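SAM-dependent methyltransferase (Anabaena variabilis ATCC 29413, PDB 3GGD) probably transfers a methyl group from S-adenosyl-L-methionine to an acceptor not yet identified, and binds the product S-adenosyl-L-homocysteine. Local coordinates at residues 211-216 / 240-245; 128-133 / 157-162; 169-174 / 231-236. One frame throughout, in Å; residues are numbered along the deposited sequence.

Contact 1: residues 211-216 / 240-245; sequences FEILSQ and AVIKHR. With CO (cobalt (II) ion), chain C; EDO (1,2-ethanediol), chain O; SO4 (sulfate ion), chain I.
Ala240 meets Gln216 in a non-hydrogen-bonded antiparallel pair, their CB atoms 4.0 Å apart on the same face of the sheet. At Val241 the ladder is irregular. Its carbonyl O takes the amide of Leu214 at 2.7 Å and, weakly, that of Ser215, while its own N gives a nearly straight bond (168°) to Ser215 O. With two residues set against one, the register slips by a residue: a classic beta bulge. The bulge turns Leu214 toward the partner strand, where CD1 comes against both Val241 CG1 and Lys243 CB. Ile242 shares the Ala240 face, packing CG2 on Ile213 CG1; its CG1 stands between backbone N and carbonyl carbon (chi1 73°), which carries CD1 to within 3.9 Å of Phe211 CD2. Lys243 and Glu212 exchange two backbone hydrogen bonds, and the lysine NZ runs on to a sulfate, probably from the crystallisation liquor, with two weak ones. His244 ends the strand. Its CB sits over the face of the Phe211 ring, 4.2 Å from the centroid, and its imidazole turns an edge toward that same face, planes at 61°. In the imidazole plane, ND1 donates to Arg245 OXT at 2.7 Å; this bond and the cobalt at His244 NE2 (2.0 Å) together probably hold the ring's rotation, and Asp210 is the second protein ligand. The antiparallel last strand, 237-244, lying between 158-164 and 211-217, is characteristic of the class I methyltransferase fold; the bulge is a local irregularity within it.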
loop_
_atom_site.group_PDB
_atom_site.type_symbol
_atom_site.label_atom_id
_atom_site.label_comp_id
_atom_site.label_asym_id
_atom_site.label_seq_id
_atom_site.Cartn_x
_atom_site.Cartn_y
_atom_site.Cartn_z
ATOM N N PHE A 211 -18.645 -6.906 -0.396
ATOM C CA PHE A 211 -18.356 -5.902 0.632
ATOM C C PHE A 211 -19.212 -4.634 0.508
ATOM O O PHE A 211 -19.600 -4.231 -0.573
ATOM C CB PHE A 211 -16.866 -5.519 0.619
ATOM C CG PHE A 211 -15.973 -6.560 1.242
ATOM C CD1 PHE A 211 -15.823 -7.813 0.636
ATOM C CD2 PHE A 211 -15.331 -6.320 2.460
ATOM C CE1 PHE A 211 -15.027 -8.803 1.219
ATOM C CE2 PHE A 211 -14.544 -7.316 3.054
ATOM C CZ PHE A 211 -14.378 -8.541 2.434
ATOM N N GLU A 212 -19.490 -4.033 1.658
ATOM C CA GLU A 212 -20.148 -2.741 1.783
ATOM C C GLU A 212 -19.044 -1.688 1.832
ATOM O O GLU A 212 -18.005 -1.935 2.436
ATOM C CB GLU A 212 -20.925 -2.710 3.109
ATOM C CG GLU A 212 -21.870 -1.545 3.274
ATOM C CD GLU A 212 -22.530 -1.488 4.649
ATOM O OE1 GLU A 212 -22.352 -2.426 5.464
ATOM O OE2 GLU A 212 -23.209 -0.484 4.917
ATOM N N ILE A 213 -19.250 -0.537 1.194
ATOM C CA ILE A 213 -18.343 0.587 1.323
ATOM C C ILE A 213 -18.923 1.448 2.449
ATOM O O ILE A 213 -20.011 1.957 2.326
ATOM C CB ILE A 213 -18.249 1.411 0.025
ATOM C CG1 ILE A 213 -17.739 0.522 -1.120
ATOM C CG2 ILE A 213 -17.410 2.746 0.269
ATOM C CD1 ILE A 213 -17.758 1.159 -2.516
ATOM N N LEU A 214 -18.209 1.565 3.562
ATOM C CA LEU A 214 -18.704 2.369 4.692
ATOM C C LEU A 214 -18.460 3.848 4.463
ATOM O O LEU A 214 -19.224 4.683 4.929
ATOM C CB LEU A 214 -18.020 1.936 5.998
ATOM C CG LEU A 214 -18.189 0.443 6.359
ATOM C CD1 LEU A 214 -17.624 0.211 7.752
ATOM C CD2 LEU A 214 -19.672 -0.010 6.231
ATOM N N SER A 215 -17.402 4.168 3.722
ATOM C CA SER A 215 -17.016 5.528 3.508
ATOM C C SER A 215 -16.002 5.526 2.377
ATOM O O SER A 215 -15.227 4.568 2.237
ATOM C CB SER A 215 -16.320 5.983 4.808
ATOM O OG SER A 215 -15.834 7.279 4.704
ATOM N N GLN A 216 -15.950 6.585 1.587
ATOM C CA GLN A 216 -14.931 6.673 0.533
ATOM C C GLN A 216 -14.645 8.091 0.173
ATOM O O GLN A 216 -15.425 8.975 0.488
ATOM C CB GLN A 216 -15.369 5.941 -0.741
ATOM C CG GLN A 216 -16.572 6.514 -1.457
ATOM C CD GLN A 216 -16.839 5.750 -2.771
ATOM O OE1 GLN A 216 -16.038 5.823 -3.713
ATOM N NE2 GLN A 216 -17.934 5.004 -2.822
ATOM N N ALA A 240 -11.090 4.235 0.522
ATOM C CA ALA A 240 -12.349 3.670 0.983
ATOM C C ALA A 240 -12.168 2.893 2.287
ATOM O O ALA A 240 -11.074 2.392 2.599
ATOM C CB ALA A 240 -12.999 2.745 -0.124
ATOM N N VAL A 241 -13.252 2.837 3.059
ATOM C CA VAL A 241 -13.343 1.878 4.157
ATOM C C VAL A 241 -14.430 0.866 3.749
ATOM O O VAL A 241 -15.569 1.260 3.442
ATOM C CB VAL A 241 -13.721 2.539 5.518
ATOM C CG1 VAL A 241 -13.807 1.473 6.576
ATOM C CG2 VAL A 241 -12.696 3.638 5.917
ATOM N N ILE A 242 -14.064 -0.425 3.747
ATOM C CA ILE A 242 -14.993 -1.495 3.368
ATOM C C ILE A 242 -15.072 -2.568 4.459
ATOM O O ILE A 242 -14.126 -2.762 5.241
ATOM C CB ILE A 242 -14.653 -2.095 1.962
ATOM C CG1 ILE A 242 -13.378 -2.977 2.004
ATOM C CG2 ILE A 242 -14.487 -0.956 0.918
ATOM C CD1 ILE A 242 -13.098 -3.742 0.672
ATOM N N LYS A 243 -16.219 -3.239 4.523
ATOM C CA LYS A 243 -16.459 -4.308 5.481
ATOM C C LYS A 243 -17.424 -5.317 4.816
ATOM O O LYS A 243 -18.314 -4.916 4.064
ATOM C CB LYS A 243 -17.049 -3.707 6.737
ATOM C CG LYS A 243 -17.240 -4.671 7.920
ATOM C CD LYS A 243 -17.584 -3.880 9.172
ATOM C CE LYS A 243 -17.722 -4.759 10.413
ATOM N NZ LYS A 243 -18.990 -5.556 10.250
ATOM N N HIS A 244 -17.223 -6.615 5.051
ATOM C CA HIS A 244 -18.099 -7.615 4.438
ATOM C C HIS A 244 -19.573 -7.274 4.739
ATOM O O HIS A 244 -19.956 -6.895 5.876
ATOM C CB HIS A 244 -17.711 -9.068 4.843
ATOM C CG HIS A 244 -18.307 -10.133 3.964
ATOM N ND1 HIS A 244 -19.651 -10.413 3.973
ATOM C CD2 HIS A 244 -17.755 -10.983 3.056
ATOM C CE1 HIS A 244 -19.915 -11.372 3.095
ATOM N NE2 HIS A 244 -18.785 -11.754 2.534
ATOM N N ARG A 245 -20.412 -7.406 3.715
ATOM C CA ARG A 245 -21.843 -7.179 3.892
ATOM C C ARG A 245 -22.446 -8.222 4.834
ATOM O O ARG A 245 -23.546 -8.012 5.356
ATOM C CB ARG A 245 -22.560 -7.240 2.534
ATOM C CG ARG A 245 -22.653 -8.635 1.954
ATOM C CD ARG A 245 -23.172 -8.613 0.506
ATOM N NE ARG A 245 -23.344 -9.970 -0.004
ATOM C CZ ARG A 245 -24.018 -10.289 -1.104
ATOM N NH1 ARG A 245 -24.558 -9.360 -1.863
ATOM N NH2 ARG A 245 -24.149 -11.557 -1.455
ATOM O OXT ARG A 245 -21.846 -9.298 5.097
HETATM CO CO CO C . -18.038 -12.915 1.018
HETATM C C1 EDO O . -21.102 -0.299 -1.296
HETATM O O1 EDO O . -21.928 -0.491 -0.172
HETATM C C2 EDO O . -21.900 -0.328 -2.584
HETATM O O2 EDO O . -20.953 -0.464 -3.632
HETATM S S SO4 I . -19.369 -7.594 12.988
HETATM O O1 SO4 I . -19.568 -8.071 14.356
HETATM O O2 SO4 I . -18.244 -6.658 12.970
HETATM O O3 SO4 I . -20.572 -6.926 12.487
HETATM O O4 SO4 I . -19.066 -8.755 12.161
HETATM O O HOH W 1 -20.916 -4.161 6.700
#

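Contact 2: residues 128-133 / 157-162; sequences IYMRTG and GAMYLI. With SAH (S-adenosyl-L-homocysteine), chain E; EDO (1,2-ethanediol), chain L.
Tyr129 and Tyr160 stand side by side on one face of the sheet, both with CG anti to the backbone N (chi1 near 173° in each), and this shared torsion sends the two phenols off in the same direction. The rings touch obliquely, Tyr129 CD1 lying 3.9 Å from Tyr160 CD2, and both hydroxyls end on the carboxylate of Asp46, one on each oxygen. Further along this face Arg131 runs straight out from CG to NE beside Ile162, whose CG2 rests on the arginine CG at 3.8 Å. The guanidinium then works through its edge: NH1 gives a hydrogen bond to OXT of S-adenosyl-L-homocysteine at 2.9 Å, while NE and NH2 hold the two oxygens of an ethanediol, probably from the crystallisation liquor. The backbone of Arg131 serves the same cofactor product, its O accepting from the ligand amino N at 2.8 Å. Thr132 OG1 folds back onto that carbonyl O, coming from above its plane.

The other face is apolar. Ile128 CG2 meets the selenium of Met159 (a selenomethionine, like Met130) at 3.9 Å, and Met130, extended as far as SE, bends at chi3 (72°) to lay CE against Leu161 CD1 at 3.6 Å. Between these two layers the strands run parallel, 9° apart, through five backbone hydrogen bonds, the last from Thr132 N to Ile162 O at 2.8 Å.

These are the two strands of a beta-alpha-beta unit. Its helix 142-153 packs on Ile128 and Met159, strand 60-63 bonds to the far edge of 127-131, and strand 237-244 continues the sheet antiparallel beyond 158-164.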
loop_
_atom_site.group_PDB
_atom_site.type_symbol
_atom_site.label_atom_id
_atom_site.label_comp_id
_atom_site.label_asym_id
_atom_site.label_seq_id
_atom_site.Cartn_x
_atom_site.Cartn_y
_atom_site.Cartn_z
ATOM N N ILE A 128 -7.673 -4.073 8.617
ATOM C CA ILE A 128 -6.542 -3.821 7.701
ATOM C C ILE A 128 -6.386 -2.357 7.346
ATOM O O ILE A 128 -7.368 -1.664 7.018
ATOM C CB ILE A 128 -6.654 -4.618 6.363
ATOM C CG1 ILE A 128 -6.579 -6.125 6.613
ATOM C CG2 ILE A 128 -5.523 -4.217 5.370
ATOM C CD1 ILE A 128 -6.900 -7.002 5.400
ATOM N N TYR A 129 -5.141 -1.891 7.452
ATOM C CA TYR A 129 -4.702 -0.626 6.905
ATOM C C TYR A 129 -3.790 -0.959 5.726
ATOM O O TYR A 129 -2.813 -1.721 5.874
ATOM C CB TYR A 129 -3.887 0.168 7.946
ATOM C CG TYR A 129 -3.246 1.435 7.415
ATOM C CD1 TYR A 129 -3.970 2.604 7.286
ATOM C CD2 TYR A 129 -1.907 1.459 7.026
ATOM C CE1 TYR A 129 -3.362 3.788 6.812
ATOM C CE2 TYR A 129 -1.286 2.633 6.594
ATOM C CZ TYR A 129 -2.023 3.801 6.478
ATOM O OH TYR A 129 -1.441 4.978 6.016
HETATM N N MSE A 130 -4.118 -0.419 4.555
HETATM C CA MSE A 130 -3.290 -0.629 3.389
HETATM C C MSE A 130 -3.071 0.670 2.620
HETATM O O MSE A 130 -4.007 1.275 2.074
HETATM C CB MSE A 130 -3.906 -1.684 2.469
HETATM C CG MSE A 130 -2.993 -2.057 1.311
HETATM SE SE MSE A 130 -3.768 -3.581 0.251
HETATM C CE MSE A 130 -5.108 -2.622 -0.531
ATOM N N ARG A 131 -1.812 1.081 2.551
ATOM C CA ARG A 131 -1.429 2.315 1.871
ATOM C C ARG A 131 -0.626 1.955 0.606
ATOM O O ARG A 131 0.542 1.520 0.663
ATOM C CB ARG A 131 -0.615 3.198 2.820
ATOM C CG ARG A 131 -0.249 4.550 2.203
ATOM C CD ARG A 131 0.461 5.462 3.234
ATOM N NE ARG A 131 0.745 6.787 2.680
ATOM C CZ ARG A 131 1.896 7.128 2.124
ATOM N NH1 ARG A 131 2.877 6.249 2.052
ATOM N NH2 ARG A 131 2.071 8.363 1.665
ATOM N N THR A 132 -1.274 2.159 -0.526
ATOM C CA THR A 132 -0.753 1.856 -1.839
ATOM C C THR A 132 -0.274 0.425 -1.973
ATOM O O THR A 132 0.859 0.156 -2.356
ATOM C CB THR A 132 0.264 2.896 -2.323
ATOM O OG1 THR A 132 1.266 3.156 -1.318
ATOM C CG2 THR A 132 -0.493 4.228 -2.701
ATOM N N GLY A 133 -1.158 -0.508 -1.657
ATOM C CA GLY A 133 -0.833 -1.919 -1.820
ATOM C C GLY A 133 -1.452 -2.555 -3.040
ATOM O O GLY A 133 -1.126 -3.690 -3.358
ATOM N N GLY A 157 -13.720 -7.913 10.449
ATOM C CA GLY A 157 -12.713 -6.937 10.066
ATOM C C GLY A 157 -13.174 -5.847 9.111
ATOM O O GLY A 157 -14.037 -6.088 8.279
ATOM N N ALA A 158 -12.573 -4.662 9.225
ATOM C CA ALA A 158 -12.783 -3.585 8.254
ATOM C C ALA A 158 -11.410 -3.209 7.694
ATOM O O ALA A 158 -10.380 -3.389 8.354
ATOM C CB ALA A 158 -13.505 -2.334 8.869
HETATM N N MSE A 159 -11.412 -2.703 6.459
HETATM C CA MSE A 159 -10.197 -2.312 5.771
HETATM C C MSE A 159 -10.301 -0.886 5.310
HETATM O O MSE A 159 -11.268 -0.520 4.640
HETATM C CB MSE A 159 -9.932 -3.174 4.522
HETATM C CG MSE A 159 -8.800 -2.644 3.715
HETATM SE SE MSE A 159 -8.074 -3.868 2.393
HETATM C CE MSE A 159 -9.674 -4.227 1.334
ATOM N N TYR A 160 -9.279 -0.105 5.648
ATOM C CA TYR A 160 -9.082 1.179 5.029
ATOM C C TYR A 160 -7.961 0.995 4.009
ATOM O O TYR A 160 -6.896 0.468 4.345
ATOM C CB TYR A 160 -8.606 2.238 6.027
ATOM C CG TYR A 160 -8.193 3.569 5.352
ATOM C CD1 TYR A 160 -9.131 4.548 5.051
ATOM C CD2 TYR A 160 -6.860 3.834 5.033
ATOM C CE1 TYR A 160 -8.745 5.765 4.480
ATOM C CE2 TYR A 160 -6.465 5.040 4.445
ATOM C CZ TYR A 160 -7.420 5.994 4.174
ATOM O OH TYR A 160 -7.009 7.183 3.649
ATOM N N LEU A 161 -8.214 1.409 2.775
ATOM C CA LEU A 161 -7.153 1.444 1.766
ATOM C C LEU A 161 -7.138 2.801 1.043
ATOM O O LEU A 161 -8.171 3.458 0.880
ATOM C CB LEU A 161 -7.259 0.316 0.749
ATOM C CG LEU A 161 -8.367 0.343 -0.331
ATOM C CD1 LEU A 161 -8.027 -0.757 -1.431
ATOM C CD2 LEU A 161 -9.728 0.124 0.264
ATOM N N ILE A 162 -5.925 3.226 0.690
ATOM C CA ILE A 162 -5.704 4.447 -0.087
ATOM C C ILE A 162 -4.720 4.047 -1.206
ATOM O O ILE A 162 -3.696 3.401 -0.973
ATOM C CB ILE A 162 -5.244 5.635 0.794
ATOM C CG1 ILE A 162 -5.108 6.894 -0.085
ATOM C CG2 ILE A 162 -3.930 5.271 1.623
ATOM C CD1 ILE A 162 -4.743 8.215 0.662
HETATM N N SAH E . 2.311 0.724 2.694
HETATM C CA SAH E . 3.737 1.138 2.625
HETATM C CB SAH E . 4.454 0.677 1.339
HETATM C CG SAH E . 3.872 1.070 -0.031
HETATM S SD SAH E . 4.892 0.528 -1.415
HETATM C C SAH E . 3.891 2.645 2.773
HETATM O O SAH E . 4.991 3.133 3.136
HETATM O OXT SAH E . 2.952 3.397 2.514
HETATM C "C5'" SAH E . 4.091 -0.990 -1.846
HETATM C "C4'" SAH E . 4.476 -2.164 -0.898
HETATM O "O4'" SAH E . 3.761 -3.361 -1.289
HETATM C "C3'" SAH E . 5.957 -2.585 -0.886
HETATM O "O3'" SAH E . 6.504 -2.617 0.421
HETATM C "C2'" SAH E . 5.956 -3.996 -1.462
HETATM O "O2'" SAH E . 7.058 -4.840 -1.068
HETATM C "C1'" SAH E . 4.581 -4.499 -1.063
HETATM N N9 SAH E . 4.116 -5.645 -1.853
HETATM C C8 SAH E . 4.242 -5.763 -3.203
HETATM N N7 SAH E . 3.688 -6.915 -3.616
HETATM C C5 SAH E . 3.211 -7.544 -2.500
HETATM C C6 SAH E . 2.568 -8.829 -2.247
HETATM N N6 SAH E . 2.360 -9.614 -3.330
HETATM N N1 SAH E . 2.247 -9.188 -0.996
HETATM C C2 SAH E . 2.524 -8.351 0.056
HETATM N N3 SAH E . 3.128 -7.177 -0.128
HETATM C C4 SAH E . 3.510 -6.742 -1.344
HETATM C C1 EDO L . -1.574 10.250 1.732
HETATM O O1 EDO L . -0.149 10.392 1.873
HETATM C C2 EDO L . -2.227 9.541 2.953
HETATM O O2 EDO L . -1.557 8.309 3.364
#

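Contact 3: residues 169-174 / 231-236; sequences IDFFNS and NYATPP. With SO4 (sulfate ion), chain G.
The Phe171 ring lies with one face on Pro235, whose CA sits over its centre, 3.7 Å from the centroid and only 4° off the normal, a clear CH-pi contact. At the ring's edge, near its plane, come Ala233 CB (4.2 Å from Phe171 CZ) and Phe172 CE1. Phe172 in turn has Phe171 CD2 over the centre of one face, and its CZ touches Pro235 CG at 4.2 Å. With CG opposite the backbone N (chi1 174°), Phe171 is carried out from the helix across the loop, where CD2 also meets Pro235 CB at 3.7 Å and CB meets Pro236 CD. No hydrogen bond crosses the contact. Trimming Phe171 to an alanine would probably uncover Pro235 CA and leave a gap between helix and loop, with Phe172 losing the neighbour over its ring. Away from the loop, Asp170 N donates to O1 of a sulfate, probably from the crystallisation liquor, at 2.7 Å, and Ile169 N to O4; a bound anion at backbone amides is typical of a helix N terminus. The contact itself is an aromatic-proline CH-pi pairing, joining helix 168-179 to the loop that leads into strand 237-244.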
loop_
_atom_site.group_PDB
_atom_site.type_symbol
_atom_site.label_atom_id
_atom_site.label_comp_id
_atom_site.label_asym_id
_atom_site.label_seq_id
_atom_site.Cartn_x
_atom_site.Cartn_y
_atom_site.Cartn_z
ATOM N N ILE A 169 -1.837 8.085 -14.199
ATOM C CA ILE A 169 -0.907 7.994 -15.336
ATOM C C ILE A 169 -0.780 9.357 -16.034
ATOM O O ILE A 169 0.320 9.761 -16.383
ATOM C CB ILE A 169 -1.297 6.823 -16.312
ATOM C CG1 ILE A 169 -1.273 5.462 -15.564
ATOM C CG2 ILE A 169 -0.432 6.812 -17.599
ATOM C CD1 ILE A 169 0.014 5.090 -14.833
ATOM N N ASP A 170 -1.894 10.064 -16.218
ATOM C CA ASP A 170 -1.833 11.409 -16.748
ATOM C C ASP A 170 -0.982 12.346 -15.870
ATOM O O ASP A 170 -0.245 13.179 -16.359
ATOM C CB ASP A 170 -3.224 12.003 -16.823
ATOM C CG ASP A 170 -4.068 11.427 -17.967
ATOM O OD1 ASP A 170 -3.533 10.750 -18.888
ATOM O OD2 ASP A 170 -5.292 11.683 -17.931
ATOM N N PHE A 171 -1.137 12.226 -14.567
ATOM C CA PHE A 171 -0.391 13.036 -13.634
ATOM C C PHE A 171 1.117 12.866 -13.862
ATOM O O PHE A 171 1.852 13.842 -14.019
ATOM C CB PHE A 171 -0.748 12.634 -12.194
ATOM C CG PHE A 171 0.096 13.321 -11.160
ATOM C CD1 PHE A 171 -0.260 14.568 -10.676
ATOM C CD2 PHE A 171 1.257 12.728 -10.702
ATOM C CE1 PHE A 171 0.534 15.210 -9.729
ATOM C CE2 PHE A 171 2.055 13.365 -9.778
ATOM C CZ PHE A 171 1.683 14.625 -9.297
ATOM N N PHE A 172 1.568 11.617 -13.889
ATOM C CA PHE A 172 2.992 11.363 -14.087
ATOM C C PHE A 172 3.480 11.742 -15.492
ATOM O O PHE A 172 4.573 12.288 -15.650
ATOM C CB PHE A 172 3.361 9.929 -13.725
ATOM C CG PHE A 172 3.384 9.679 -12.262
ATOM C CD1 PHE A 172 4.293 10.342 -11.459
ATOM C CD2 PHE A 172 2.511 8.779 -11.684
ATOM C CE1 PHE A 172 4.303 10.142 -10.114
ATOM C CE2 PHE A 172 2.510 8.554 -10.312
ATOM C CZ PHE A 172 3.406 9.214 -9.522
ATOM N N ASN A 173 2.671 11.470 -16.507
ATOM C CA ASN A 173 3.019 11.863 -17.850
ATOM C C ASN A 173 3.066 13.383 -18.040
ATOM O O ASN A 173 3.824 13.864 -18.891
ATOM C CB ASN A 173 2.083 11.194 -18.890
ATOM C CG ASN A 173 2.428 9.708 -19.128
ATOM O OD1 ASN A 173 3.561 9.253 -18.858
ATOM N ND2 ASN A 173 1.458 8.952 -19.626
ATOM N N SER A 174 2.280 14.143 -17.279
ATOM C CA SER A 174 2.362 15.616 -17.373
ATOM C C SER A 174 3.699 16.097 -16.800
ATOM O O SER A 174 4.275 17.057 -17.286
ATOM C CB SER A 174 1.207 16.303 -16.647
ATOM O OG SER A 174 -0.037 15.893 -17.177
ATOM N N ASN A 231 7.146 22.562 -3.694
ATOM C CA ASN A 231 6.082 21.678 -3.262
ATOM C C ASN A 231 6.365 20.225 -3.600
ATOM O O ASN A 231 7.136 19.955 -4.497
ATOM C CB ASN A 231 4.785 22.092 -3.912
ATOM C CG ASN A 231 4.378 23.468 -3.496
ATOM O OD1 ASN A 231 4.310 23.738 -2.303
ATOM N ND2 ASN A 231 4.143 24.360 -4.458
ATOM N N TYR A 232 5.744 19.310 -2.856
ATOM C CA TYR A 232 5.862 17.890 -3.127
ATOM C C TYR A 232 4.899 17.448 -4.222
ATOM O O TYR A 232 3.795 17.961 -4.314
ATOM C CB TYR A 232 5.560 17.058 -1.889
ATOM C CG TYR A 232 6.611 17.138 -0.838
ATOM C CD1 TYR A 232 7.804 16.479 -0.996
ATOM C CD2 TYR A 232 6.408 17.865 0.326
ATOM C CE1 TYR A 232 8.782 16.534 -0.039
ATOM C CE2 TYR A 232 7.382 17.930 1.312
ATOM C CZ TYR A 232 8.566 17.259 1.118
ATOM O OH TYR A 232 9.563 17.305 2.060
ATOM N N ALA A 233 5.316 16.460 -5.017
ATOM C CA ALA A 233 4.434 15.848 -6.023
ATOM C C ALA A 233 3.371 15.021 -5.304
ATOM O O ALA A 233 3.688 14.129 -4.478
ATOM C CB ALA A 233 5.216 14.992 -7.006
ATOM N N THR A 234 2.109 15.334 -5.601
ATOM C CA THR A 234 0.980 14.684 -4.958
ATOM C C THR A 234 -0.023 14.136 -6.008
ATOM O O THR A 234 -0.966 14.826 -6.404
ATOM C CB THR A 234 0.225 15.655 -4.020
ATOM O OG1 THR A 234 -0.284 16.744 -4.788
ATOM C CG2 THR A 234 1.100 16.193 -2.875
ATOM N N PRO A 235 0.178 12.902 -6.453
ATOM C CA PRO A 235 -0.775 12.305 -7.394
ATOM C C PRO A 235 -2.180 12.097 -6.805
ATOM O O PRO A 235 -2.354 12.051 -5.578
ATOM C CB PRO A 235 -0.145 10.947 -7.723
ATOM C CG PRO A 235 0.783 10.654 -6.563
ATOM C CD PRO A 235 1.284 11.991 -6.111
ATOM N N PRO A 236 -3.190 11.960 -7.681
ATOM C CA PRO A 236 -4.562 11.776 -7.203
ATOM C C PRO A 236 -4.738 10.430 -6.532
ATOM O O PRO A 236 -4.176 9.421 -6.988
ATOM C CB PRO A 236 -5.403 11.886 -8.471
ATOM C CG PRO A 236 -4.472 11.553 -9.605
ATOM C CD PRO A 236 -3.106 12.004 -9.157
HETATM S S SO4 G . -5.092 7.684 -15.950
HETATM O O1 SO4 G . -4.325 8.915 -15.744
HETATM O O2 SO4 G . -5.309 7.441 -17.386
HETATM O O3 SO4 G . -6.349 7.694 -15.160
HETATM O O4 SO4 G . -4.286 6.552 -15.483
#

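Overall arrangement
From the N terminus, contact 2 comes first: it closes the beta-alpha-beta crossover between strands 127-131 and 158-164. The chain then enters helix 168-179, the first side of contact 3, and passes through two further helices to strand 211-217, the first side of contact 1. Only afterwards does the loop at 231-236 return to the helix, and strand 237-244 to strand 211-217, so contacts 1 and 3 cross while contact 2 precedes both. Contacts 1 and 2 share one sheet: Ile242 N probably bonds to Met159 O, and Leu161 N to Ala240 O. Contact 3 lies off it, about 22 Å from contact 2 between centres, fastening the long connection before the last strand.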